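Local coordinates for flavin prenyltransferase UbiX (PDB 6M8V), which probably transfers a dimethylallyl group from dimethylallyl monophosphate to FMN, without a metal, to make the prenylated flavin cofactor used by UbiD decarboxylases, at residues A[3-8]-A[27-32]; A[9-14]-A[42-47]; A[58-63]-A[98-103]. One frame throughout, in Å; residues are numbered along the deposited sequence.

Contact 1 (A[3-8]-A[27-32]); sequences IIVCIT and AEVNLI. With FMN (flavin mononucleotide), chain B.
Val5 and Leu31 pair side by side on two parallel strands, 3-7 and 28-32. Five backbone hydrogen bonds join the strands, from Ile3 N to Glu28 O at one end to Ile7 N and Ile32 O at the other. The shortest runs from Val5 N to Asn30 O, 2.7 Å.

On the face of Val5, packing is close. Leu31 holds CG anti to its backbone N (chi1 180°), and the turn at chi2 (63°) swings CD1 back over the neighbouring strand. Leu31 CD1 lies 3.9 Å from Val5 CG1 and 3.8 Å from Ile7 CD1. Leu31 CD1 also sits 3.5 Å from Val5 O. Val5 CG2 turns the other way and meets Val29 CG1 at 4.0 Å. Leu20 of helix 13-22 covers Val29 and Leu31.

On the opposite face, Ile32 CD1 reaches between Ile4 CG2 (4.0 Å) and Cys6 SG (4.2 Å). Ile4 CD1 bends back to touch the CB of Asn30 at 3.7 Å. Leu100 and Ile101 of helix 100-110 close over Ile32.

The loose end is at Ala27 and Glu28, which are partly exposed. There the side-chain contact is a single methyl pair, Ile3 CD1 with Ala27 CB, and Glu28 offers its backbone O while its carboxylate stays clear of strand 3-7.

The two strands and helix 13-22 form a beta-alpha-beta unit of the flavoprotein fold. Strand 3-7 leads straight into Thr8, which packs against the FMN phosphate. Aliphatic side chains fill one face, and Cys6 and Asn30 join isoleucines on the other. The alternating backbone bonds thus pair polar main-chain atoms between buried side chains.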
loop_
_atom_site.group_PDB
_atom_site.type_symbol
_atom_site.label_atom_id
_atom_site.label_comp_id
_atom_site.label_asym_id
_atom_site.label_seq_id
_atom_site.Cartn_x
_atom_site.Cartn_y
_atom_site.Cartn_z
ATOM N N ILE A 3 26.725 18.456 -18.559
ATOM C CA ILE A 3 26.420 18.065 -17.191
ATOM C C ILE A 3 26.020 19.306 -16.407
ATOM O O ILE A 3 26.742 20.309 -16.415
ATOM C CB ILE A 3 27.617 17.361 -16.527
ATOM C CG1 ILE A 3 28.007 16.120 -17.330
ATOM C CG2 ILE A 3 27.293 16.991 -15.079
ATOM C CD1 ILE A 3 29.339 15.517 -16.923
ATOM N N ILE A 4 24.875 19.237 -15.734
ATOM C CA ILE A 4 24.421 20.306 -14.853
ATOM C C ILE A 4 24.874 19.972 -13.436
ATOM O O ILE A 4 24.471 18.948 -12.872
ATOM C CB ILE A 4 22.893 20.481 -14.917
ATOM C CG1 ILE A 4 22.378 20.285 -16.345
ATOM C CG2 ILE A 4 22.480 21.843 -14.374
ATOM C CD1 ILE A 4 22.758 21.396 -17.294
ATOM N N VAL A 5 25.718 20.822 -12.863
ATOM C CA VAL A 5 26.177 20.663 -11.489
ATOM C C VAL A 5 25.402 21.643 -10.620
ATOM O O VAL A 5 25.423 22.854 -10.868
ATOM C CB VAL A 5 27.693 20.883 -11.366
ATOM C CG1 VAL A 5 28.105 20.891 -9.903
ATOM C CG2 VAL A 5 28.446 19.806 -12.128
ATOM N N CYS A 6 24.708 21.119 -9.608
ATOM C CA CYS A 6 23.868 21.917 -8.722
ATOM C C CYS A 6 24.395 21.785 -7.302
ATOM O O CYS A 6 24.432 20.678 -6.754
ATOM C CB CYS A 6 22.406 21.463 -8.793
ATOM S SG CYS A 6 21.700 21.324 -10.466
ATOM N N ILE A 7 24.780 22.910 -6.704
ATOM C CA ILE A 7 25.298 22.951 -5.340
ATOM C C ILE A 7 24.212 23.513 -4.436
ATOM O O ILE A 7 23.761 24.647 -4.631
ATOM C CB ILE A 7 26.576 23.799 -5.237
ATOM C CG1 ILE A 7 27.512 23.517 -6.417
ATOM C CG2 ILE A 7 27.273 23.545 -3.904
ATOM C CD1 ILE A 7 28.839 24.275 -6.353
ATOM N N THR A 8 23.804 22.740 -3.436
ATOM C CA THR A 8 22.804 23.192 -2.477
ATOM C C THR A 8 23.428 23.309 -1.093
ATOM O O THR A 8 24.542 22.844 -0.840
ATOM C CB THR A 8 21.587 22.254 -2.446
ATOM O OG1 THR A 8 21.982 20.949 -2.004
ATOM C CG2 THR A 8 20.957 22.156 -3.821
ATOM N N ALA A 27 34.063 18.032 -20.116
ATOM C CA ALA A 27 32.626 18.098 -20.336
ATOM C C ALA A 27 32.180 19.551 -20.316
ATOM O O ALA A 27 32.816 20.400 -19.686
ATOM C CB ALA A 27 31.851 17.295 -19.279
ATOM N N GLU A 28 31.080 19.823 -21.019
ATOM C CA GLU A 28 30.416 21.119 -20.939
ATOM C C GLU A 28 29.619 21.154 -19.643
ATOM O O GLU A 28 28.657 20.398 -19.474
ATOM C CB GLU A 28 29.514 21.349 -22.148
ATOM C CG GLU A 28 28.967 22.771 -22.244
ATOM C CD GLU A 28 27.871 22.916 -23.284
ATOM O OE1 GLU A 28 27.081 23.883 -23.193
ATOM O OE2 GLU A 28 27.796 22.061 -24.190
ATOM N N VAL A 29 30.016 22.026 -18.725
ATOM C CA VAL A 29 29.478 22.039 -17.373
ATOM C C VAL A 29 28.660 23.308 -17.189
ATOM O O VAL A 29 29.172 24.420 -17.369
ATOM C CB VAL A 29 30.596 21.942 -16.325
ATOM C CG1 VAL A 29 30.026 22.105 -14.927
ATOM C CG2 VAL A 29 31.329 20.612 -16.464
ATOM N N ASN A 30 27.388 23.140 -16.838
ATOM C CA ASN A 30 26.543 24.239 -16.394
ATOM C C ASN A 30 26.393 24.164 -14.880
ATOM O O ASN A 30 26.182 23.084 -14.321
ATOM C CB ASN A 30 25.172 24.194 -17.070
ATOM C CG ASN A 30 25.245 24.489 -18.558
ATOM O OD1 ASN A 30 26.258 24.233 -19.202
ATOM N ND2 ASN A 30 24.164 25.028 -19.110
ATOM N N LEU A 31 26.521 25.311 -14.221
ATOM C CA LEU A 31 26.595 25.376 -12.770
ATOM C C LEU A 31 25.468 26.233 -12.220
ATOM O O LEU A 31 25.177 27.311 -12.748
ATOM C CB LEU A 31 27.943 25.943 -12.321
ATOM C CG LEU A 31 28.238 26.112 -10.830
ATOM C CD1 LEU A 31 28.242 24.773 -10.103
ATOM C CD2 LEU A 31 29.573 26.812 -10.659
ATOM N N ILE A 32 24.829 25.738 -11.162
ATOM C CA ILE A 32 23.858 26.499 -10.385
ATOM C C ILE A 32 24.227 26.352 -8.916
ATOM O O ILE A 32 24.516 25.243 -8.455
ATOM C CB ILE A 32 22.412 26.019 -10.625
ATOM C CG1 ILE A 32 22.152 25.782 -12.114
ATOM C CG2 ILE A 32 21.419 27.023 -10.052
ATOM C CD1 ILE A 32 20.908 24.952 -12.396
HETATM N N1 FMN B . 21.018 20.692 5.586
HETATM C C2 FMN B . 21.181 19.357 5.282
HETATM O O2 FMN B . 20.200 18.743 4.897
HETATM N N3 FMN B . 22.410 18.718 5.407
HETATM C C4 FMN B . 23.502 19.461 5.840
HETATM O O4 FMN B . 24.626 18.966 5.966
HETATM C C4A FMN B . 23.338 20.804 6.146
HETATM N N5 FMN B . 24.431 21.510 6.577
HETATM C C5A FMN B . 24.295 22.840 6.883
HETATM C C6 FMN B . 25.413 23.528 7.312
HETATM C C7 FMN B . 25.303 24.868 7.630
HETATM C C7M FMN B . 26.519 25.602 8.088
HETATM C C8 FMN B . 24.082 25.519 7.517
HETATM C C8M FMN B . 23.994 26.973 7.863
HETATM C C9 FMN B . 22.955 24.827 7.085
HETATM C C9A FMN B . 23.062 23.478 6.765
HETATM N N10 FMN B . 21.956 22.771 6.328
HETATM C C10 FMN B . 22.099 21.428 6.023
HETATM C "C1'" FMN B . 20.613 23.447 6.209
HETATM C "C2'" FMN B . 20.244 23.770 4.765
HETATM O "O2'" FMN B . 21.179 24.678 4.226
HETATM C "C3'" FMN B . 18.857 24.385 4.664
HETATM O "O3'" FMN B . 17.873 23.380 4.798
HETATM C "C4'" FMN B . 18.688 25.152 3.352
HETATM O "O4'" FMN B . 17.380 25.671 3.282
HETATM C "C5'" FMN B . 18.966 24.314 2.108
HETATM O "O5'" FMN B . 18.559 25.048 0.969
HETATM P P FMN B . 19.121 24.720 -0.509
HETATM O O1P FMN B . 20.597 24.998 -0.542
HETATM O O2P FMN B . 18.898 23.253 -0.791
HETATM O O3P FMN B . 18.395 25.559 -1.530
#

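Contact 2 (A[9-14]-A[42-47]); sequences GASGVI and KEELDI. With FMN (flavin mononucleotide), chain B.
Glu44 reaches from helix 35-45 to the turn before helix 13-22, where its carboxylate grips Ser11 and Gly12. Its CB points toward that turn. CG stands beside the backbone N (chi1 -73°), and the chain then runs extended to Glu44 CD, 3.8 Å from Gly12 N. At the tip the two oxygens divide the work. Glu44 OE1 takes the N-H of Gly12 N on its syn lone pair, at 3.0 Å and 161°. Glu44 OE1 also accepts from a water oxygen at 2.9 Å, and this water accepts from Ile14 N. Val13 CG2 touches OE1 as well. Glu44 OE2 accepts from Ser11 OG at 2.5 Å, on the syn side but 21° out of the carboxylate plane. An alanine here would remove both oxygens and would probably leave the Gly12 N-H and the Ser11 hydroxyl without these partners.

Next along the helix, Leu45 sets a methyl on each of Val13 and Ile14. Leu45 CD1 meets Val13 CG2 at 4.0 Å, and CD2 meets Ile14 CB. Ser11 OG is also bonded to Phe149 N of the third subunit.

The turn holds the cofactor too: Ser11 N donates to FMN O4 at 3.2 Å. This glycine-rich turn between the first strand and helix 13-22 is part of the FMN site of the UbiX/PAD1 family.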
loop_
_atom_site.group_PDB
_atom_site.type_symbol
_atom_site.label_atom_id
_atom_site.label_comp_id
_atom_site.label_asym_id
_atom_site.label_seq_id
_atom_site.Cartn_x
_atom_site.Cartn_y
_atom_site.Cartn_z
ATOM N N GLY A 9 22.686 23.949 -0.194
ATOM C CA GLY A 9 23.204 24.289 1.116
ATOM C C GLY A 9 23.326 23.133 2.086
ATOM O O GLY A 9 22.544 23.020 3.028
ATOM N N ALA A 10 24.308 22.268 1.878
ATOM C CA ALA A 10 24.613 21.228 2.843
ATOM C C ALA A 10 26.123 21.137 2.972
ATOM O O ALA A 10 26.865 21.573 2.091
ATOM C CB ALA A 10 24.010 19.873 2.440
ATOM N N SER A 11 26.574 20.587 4.095
ATOM C CA SER A 11 28.004 20.465 4.329
ATOM C C SER A 11 28.640 19.564 3.276
ATOM O O SER A 11 28.012 18.639 2.753
ATOM C CB SER A 11 28.273 19.909 5.728
ATOM O OG SER A 11 29.659 19.952 6.032
ATOM N N GLY A 12 29.896 19.843 2.961
ATOM C CA GLY A 12 30.622 19.069 1.986
ATOM C C GLY A 12 30.654 19.646 0.593
ATOM O O GLY A 12 30.748 18.879 -0.372
ATOM N N VAL A 13 30.577 20.970 0.450
ATOM C CA VAL A 13 30.697 21.589 -0.863
ATOM C C VAL A 13 32.065 21.367 -1.489
ATOM O O VAL A 13 32.233 21.616 -2.689
ATOM C CB VAL A 13 30.398 23.101 -0.776
ATOM C CG1 VAL A 13 28.901 23.335 -0.607
ATOM C CG2 VAL A 13 31.177 23.736 0.367
ATOM N N ILE A 14 33.048 20.901 -0.711
ATOM C CA ILE A 14 34.349 20.553 -1.280
ATOM C C ILE A 14 34.203 19.474 -2.345
ATOM O O ILE A 14 34.969 19.444 -3.315
ATOM C CB ILE A 14 35.323 20.118 -0.166
ATOM C CG1 ILE A 14 36.717 19.867 -0.742
ATOM C CG2 ILE A 14 34.801 18.884 0.562
ATOM C CD1 ILE A 14 37.761 19.598 0.312
ATOM N N LYS A 42 31.482 29.867 1.395
ATOM C CA LYS A 42 32.263 30.872 2.112
ATOM C C LYS A 42 32.721 30.350 3.470
ATOM O O LYS A 42 33.874 30.555 3.864
ATOM C CB LYS A 42 31.437 32.150 2.270
ATOM C CG LYS A 42 31.933 33.129 3.329
ATOM C CD LYS A 42 33.380 33.561 3.118
ATOM C CE LYS A 42 33.529 34.477 1.916
ATOM N NZ LYS A 42 34.864 34.320 1.274
ATOM N N GLU A 43 31.837 29.661 4.193
ATOM C CA GLU A 43 32.168 29.235 5.547
ATOM C C GLU A 43 33.108 28.036 5.555
ATOM O O GLU A 43 34.035 27.981 6.370
ATOM C CB GLU A 43 30.892 28.912 6.322
ATOM C CG GLU A 43 31.101 28.779 7.822
ATOM C CD GLU A 43 31.272 30.120 8.514
ATOM O OE1 GLU A 43 31.282 31.163 7.820
ATOM O OE2 GLU A 43 31.395 30.129 9.757
ATOM N N GLU A 44 32.892 27.073 4.664
ATOM C CA GLU A 44 33.652 25.830 4.689
ATOM C C GLU A 44 34.905 25.876 3.826
ATOM O O GLU A 44 35.879 25.177 4.129
ATOM C CB GLU A 44 32.773 24.658 4.231
ATOM C CG GLU A 44 31.717 24.228 5.242
ATOM C CD GLU A 44 31.029 22.924 4.859
ATOM O OE1 GLU A 44 31.234 22.437 3.725
ATOM O OE2 GLU A 44 30.280 22.384 5.698
ATOM N N LEU A 45 34.900 26.655 2.750
ATOM C CA LEU A 45 36.042 26.732 1.853
ATOM C C LEU A 45 36.802 28.047 1.977
ATOM O O LEU A 45 37.828 28.219 1.309
ATOM C CB LEU A 45 35.584 26.518 0.406
ATOM C CG LEU A 45 34.973 25.139 0.136
ATOM C CD1 LEU A 45 34.561 24.983 -1.321
ATOM C CD2 LEU A 45 35.947 24.044 0.541
ATOM N N ASP A 46 36.319 28.974 2.811
ATOM C CA ASP A 46 36.986 30.251 3.088
ATOM C C ASP A 46 37.345 30.997 1.807
ATOM O O ASP A 46 38.294 31.785 1.768
ATOM C CB ASP A 46 38.218 30.053 3.974
ATOM C CG ASP A 46 37.852 29.705 5.407
ATOM O OD1 ASP A 46 38.444 28.756 5.962
ATOM O OD2 ASP A 46 36.960 30.375 5.972
ATOM N N ILE A 47 36.581 30.748 0.749
ATOM C CA ILE A 47 36.692 31.475 -0.504
ATOM C C ILE A 47 35.308 31.985 -0.865
ATOM O O ILE A 47 34.290 31.398 -0.482
ATOM C CB ILE A 47 37.263 30.597 -1.640
ATOM C CG1 ILE A 47 36.368 29.377 -1.866
ATOM C CG2 ILE A 47 38.685 30.173 -1.322
ATOM C CD1 ILE A 47 36.563 28.714 -3.210
HETATM N N1 FMN B . 21.018 20.692 5.586
HETATM C C2 FMN B . 21.181 19.357 5.282
HETATM O O2 FMN B . 20.200 18.743 4.897
HETATM N N3 FMN B . 22.410 18.718 5.407
HETATM C C4 FMN B . 23.502 19.461 5.840
HETATM O O4 FMN B . 24.626 18.966 5.966
HETATM C C4A FMN B . 23.338 20.804 6.146
HETATM N N5 FMN B . 24.431 21.510 6.577
HETATM C C5A FMN B . 24.295 22.840 6.883
HETATM C C6 FMN B . 25.413 23.528 7.312
HETATM C C7 FMN B . 25.303 24.868 7.630
HETATM C C7M FMN B . 26.519 25.602 8.088
HETATM C C8 FMN B . 24.082 25.519 7.517
HETATM C C8M FMN B . 23.994 26.973 7.863
HETATM C C9 FMN B . 22.955 24.827 7.085
HETATM C C9A FMN B . 23.062 23.478 6.765
HETATM N N10 FMN B . 21.956 22.771 6.328
HETATM C C10 FMN B . 22.099 21.428 6.023
HETATM C "C1'" FMN B . 20.613 23.447 6.209
HETATM C "C2'" FMN B . 20.244 23.770 4.765
HETATM O "O2'" FMN B . 21.179 24.678 4.226
HETATM C "C3'" FMN B . 18.857 24.385 4.664
HETATM O "O3'" FMN B . 17.873 23.380 4.798
HETATM C "C4'" FMN B . 18.688 25.152 3.352
HETATM O "O4'" FMN B . 17.380 25.671 3.282
HETATM C "C5'" FMN B . 18.966 24.314 2.108
HETATM O "O5'" FMN B . 18.559 25.048 0.969
HETATM P P FMN B . 19.121 24.720 -0.509
HETATM O O1P FMN B . 20.597 24.998 -0.542
HETATM O O2P FMN B . 18.898 23.253 -0.791
HETATM O O3P FMN B . 18.395 25.559 -1.530
HETATM O O HOH W 1 33.177 21.424 1.865
#

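Contact 3 (A[58-63]-A[98-103]); sequences DYYEND and ANLIVR. With FMN (flavin mononucleotide), chain C; PO4 (phosphate ion), chain D.
Helix 100-110 begins at an N-cap, Asn99, and the turn after strand 58-61 adds two more acceptors, both from Asn62. Asn62 O, in the backbone, accepts from Leu100 N at 2.8 Å, with the donor tilted from the carbonyl plane. In the side chain, Asn62 OD1 accepts from Ile101 N at 3.0 Å, and the N-H lies close to the line of the amide C=O. With CG anti to the backbone N (chi1 -157°), the amide of Asn62 swings in over the first turn of the helix. Asn62 OD1 also rests 3.3 Å from Ile101 CG1.

In Asn99, CG sits between the backbone N and the carbonyl carbon (chi1 56°), which brings Asn99 OD1 round to Val102 N at 2.9 Å. This capping bond is nearly straight. The two asparagine amides cross at a slant, planes 38° apart, without bonding to each other. Leu100, Ile101 and Val102 donate to acceptors from both segments. In this flavoprotein fold, strand 58-61 is the outermost strand on its side of the sheet within the chain.

Leu100 carries the apolar part. Leu100 CD2 meets Tyr60 CB at 3.7 Å and comes as near to Glu61 O. Ile32 of strand 28-33 backs Leu100 and Ile101.

Further along the helix, Arg103 lays one face of its guanidinium over N1 of an FMN bound mainly by the fourth subunit. Arg103 NH1 makes a salt bridge with Glu121 of that subunit. Arg103 NH2 donates a weak bond, 3.4 Å, to O4 of a phosphate ion, probably from the crystallisation liquor.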
loop_
_atom_site.group_PDB
_atom_site.type_symbol
_atom_site.label_atom_id
_atom_site.label_comp_id
_atom_site.label_asym_id
_atom_site.label_seq_id
_atom_site.Cartn_x
_atom_site.Cartn_y
_atom_site.Cartn_z
ATOM N N ASP A 58 29.202 27.499 -17.983
ATOM C CA ASP A 58 28.093 28.432 -17.864
ATOM C C ASP A 58 27.605 28.436 -16.425
ATOM O O ASP A 58 27.727 27.435 -15.713
ATOM C CB ASP A 58 26.935 28.070 -18.799
ATOM C CG ASP A 58 27.109 28.638 -20.186
ATOM O OD1 ASP A 58 27.585 29.789 -20.302
ATOM O OD2 ASP A 58 26.768 27.933 -21.161
ATOM N N TYR A 59 27.050 29.568 -16.006
ATOM C CA TYR A 59 26.472 29.714 -14.680
ATOM C C TYR A 59 25.097 30.351 -14.801
ATOM O O TYR A 59 24.882 31.219 -15.649
ATOM C CB TYR A 59 27.361 30.565 -13.756
ATOM C CG TYR A 59 26.736 30.839 -12.406
ATOM C CD1 TYR A 59 26.813 29.902 -11.382
ATOM C CD2 TYR A 59 26.050 32.023 -12.160
ATOM C CE1 TYR A 59 26.230 30.139 -10.146
ATOM C CE2 TYR A 59 25.465 32.271 -10.927
ATOM C CZ TYR A 59 25.558 31.324 -9.925
ATOM O OH TYR A 59 24.983 31.563 -8.695
ATOM N N TYR A 60 24.164 29.910 -13.956
ATOM C CA TYR A 60 22.845 30.519 -13.882
ATOM C C TYR A 60 22.442 30.669 -12.423
ATOM O O TYR A 60 22.739 29.804 -11.594
ATOM C CB TYR A 60 21.795 29.693 -14.634
ATOM C CG TYR A 60 22.087 29.500 -16.103
ATOM C CD1 TYR A 60 21.813 30.506 -17.028
ATOM C CD2 TYR A 60 22.630 28.311 -16.568
ATOM C CE1 TYR A 60 22.077 30.326 -18.377
ATOM C CE2 TYR A 60 22.895 28.124 -17.909
ATOM C CZ TYR A 60 22.619 29.132 -18.810
ATOM O OH TYR A 60 22.888 28.936 -20.144
ATOM N N GLU A 61 21.774 31.777 -12.115
ATOM C CA GLU A 61 21.273 31.989 -10.767
ATOM C C GLU A 61 20.129 31.022 -10.480
ATOM O O GLU A 61 19.366 30.646 -11.375
ATOM C CB GLU A 61 20.807 33.435 -10.595
ATOM C CG GLU A 61 21.124 34.040 -9.233
ATOM C CD GLU A 61 22.600 33.973 -8.888
ATOM O OE1 GLU A 61 22.991 33.078 -8.113
ATOM O OE2 GLU A 61 23.368 34.817 -9.386
ATOM N N ASN A 62 20.017 30.612 -9.216
ATOM C CA ASN A 62 18.992 29.645 -8.843
ATOM C C ASN A 62 17.581 30.192 -9.008
ATOM O O ASN A 62 16.627 29.410 -8.980
ATOM C CB ASN A 62 19.200 29.176 -7.399
ATOM C CG ASN A 62 18.554 27.817 -7.121
ATOM O OD1 ASN A 62 18.214 27.076 -8.046
ATOM N ND2 ASN A 62 18.395 27.485 -5.843
ATOM N N ASP A 63 17.421 31.502 -9.193
ATOM C CA ASP A 63 16.105 32.088 -9.403
ATOM C C ASP A 63 15.891 32.549 -10.840
ATOM O O ASP A 63 14.886 33.205 -11.129
ATOM C CB ASP A 63 15.877 33.247 -8.430
ATOM C CG ASP A 63 16.922 34.347 -8.561
ATOM O OD1 ASP A 63 17.875 34.201 -9.357
ATOM O OD2 ASP A 63 16.785 35.362 -7.851
ATOM N N ALA A 98 10.500 25.040 -7.227
ATOM C CA ALA A 98 10.408 26.462 -6.920
ATOM C C ALA A 98 11.682 27.231 -7.243
ATOM O O ALA A 98 11.698 28.457 -7.087
ATOM C CB ALA A 98 10.056 26.678 -5.443
ATOM N N ASN A 99 12.744 26.550 -7.671
ATOM C CA ASN A 99 13.972 27.196 -8.112
ATOM C C ASN A 99 14.485 26.453 -9.337
ATOM O O ASN A 99 13.901 25.454 -9.770
ATOM C CB ASN A 99 15.023 27.242 -6.993
ATOM C CG ASN A 99 15.352 25.869 -6.434
ATOM O OD1 ASN A 99 15.529 24.905 -7.178
ATOM N ND2 ASN A 99 15.445 25.778 -5.114
ATOM N N LEU A 100 15.602 26.934 -9.892
ATOM C CA LEU A 100 16.104 26.351 -11.132
ATOM C C LEU A 100 16.686 24.959 -10.906
ATOM O O LEU A 100 16.566 24.091 -11.778
ATOM C CB LEU A 100 17.150 27.270 -11.769
ATOM C CG LEU A 100 17.671 26.851 -13.154
ATOM C CD1 LEU A 100 16.550 26.866 -14.177
ATOM C CD2 LEU A 100 18.839 27.724 -13.633
ATOM N N ILE A 101 17.303 24.724 -9.746
ATOM C CA ILE A 101 17.899 23.419 -9.469
ATOM C C ILE A 101 16.837 22.320 -9.516
ATOM O O ILE A 101 16.972 21.334 -10.247
ATOM C CB ILE A 101 18.635 23.444 -8.118
ATOM C CG1 ILE A 101 19.952 24.222 -8.259
ATOM C CG2 ILE A 101 18.893 22.021 -7.623
ATOM C CD1 ILE A 101 20.732 24.367 -6.961
ATOM N N VAL A 102 15.764 22.477 -8.739
ATOM C CA VAL A 102 14.719 21.458 -8.709
ATOM C C VAL A 102 14.020 21.369 -10.059
ATOM O O VAL A 102 13.610 20.283 -10.486
ATOM C CB VAL A 102 13.728 21.752 -7.562
ATOM C CG1 VAL A 102 12.689 20.624 -7.421
ATOM C CG2 VAL A 102 14.480 21.944 -6.271
ATOM N N ARG A 103 13.893 22.493 -10.766
ATOM C CA ARG A 103 13.257 22.460 -12.078
ATOM C C ARG A 103 14.055 21.604 -13.058
ATOM O O ARG A 103 13.470 20.812 -13.810
ATOM C CB ARG A 103 13.069 23.887 -12.606
ATOM C CG ARG A 103 12.621 23.980 -14.065
ATOM C CD ARG A 103 11.246 23.337 -14.317
ATOM N NE ARG A 103 10.820 23.544 -15.701
ATOM C CZ ARG A 103 9.770 22.958 -16.275
ATOM N NH1 ARG A 103 9.014 22.117 -15.586
ATOM N NH2 ARG A 103 9.472 23.217 -17.545
HETATM N N1 FMN C . 6.816 24.921 -15.285
HETATM C C2 FMN C . 5.888 23.948 -15.591
HETATM O O2 FMN C . 5.633 23.122 -14.730
HETATM N N3 FMN C . 5.259 23.894 -16.830
HETATM C C4 FMN C . 5.574 24.862 -17.775
HETATM O O4 FMN C . 5.050 24.886 -18.893
HETATM C C4A FMN C . 6.507 25.842 -17.467
HETATM N N5 FMN C . 6.803 26.780 -18.422
HETATM C C5A FMN C . 7.720 27.760 -18.140
HETATM C C6 FMN C . 7.997 28.695 -19.119
HETATM C C7 FMN C . 8.919 29.690 -18.863
HETATM C C7M FMN C . 9.207 30.698 -19.926
HETATM C C8 FMN C . 9.561 29.755 -17.633
HETATM C C8M FMN C . 10.552 30.848 -17.381
HETATM C C9 FMN C . 9.283 28.814 -16.646
HETATM C C9A FMN C . 8.356 27.810 -16.901
HETATM N N10 FMN C . 8.059 26.867 -15.933
HETATM C C10 FMN C . 7.134 25.878 -16.224
HETATM C "C1'" FMN C . 8.750 26.902 -14.593
HETATM C "C2'" FMN C . 7.859 27.457 -13.488
HETATM O "O2'" FMN C . 7.517 28.794 -13.777
HETATM C "C3'" FMN C . 8.551 27.415 -12.134
HETATM O "O3'" FMN C . 8.537 26.097 -11.625
HETATM C "C4'" FMN C . 7.905 28.394 -11.153
HETATM O "O4'" FMN C . 8.550 28.295 -9.905
HETATM C "C5'" FMN C . 6.407 28.179 -10.966
HETATM O "O5'" FMN C . 5.968 28.975 -9.881
HETATM P P FMN C . 4.418 29.386 -9.691
HETATM O O1P FMN C . 4.003 30.265 -10.835
HETATM O O2P FMN C . 3.583 28.128 -9.718
HETATM O O3P FMN C . 4.236 30.099 -8.374
HETATM P P PO4 D . 8.852 22.500 -21.301
HETATM O O1 PO4 D . 9.551 23.831 -21.130
HETATM O O2 PO4 D . 8.395 22.326 -22.732
HETATM O O3 PO4 D . 9.803 21.376 -20.953
HETATM O O4 PO4 D . 7.655 22.466 -20.378
#

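Contact 1 lies in the middle of the fold, about 10 Å from contact 3 and 16 Å from contact 2, centre to centre. Contacts 2 and 3 are about 19 Å apart and do not touch. Along the chain, contacts 1 and 2 interleave, because segment 27-32 falls between 9-14 and 42-47. Ile7 CG2 packs on Val13 CG1 where they meet. Contact 3 comes later and is in series with both. It shares the sheet with contact 1, since strand 58-61 lies next to strand 28-33. Contacts 1 and 2 reach the FMN bound mainly by this chain. Contact 3 reaches one bound mainly by another subunit, so the chain contributes to more than one flavin site of the assembly.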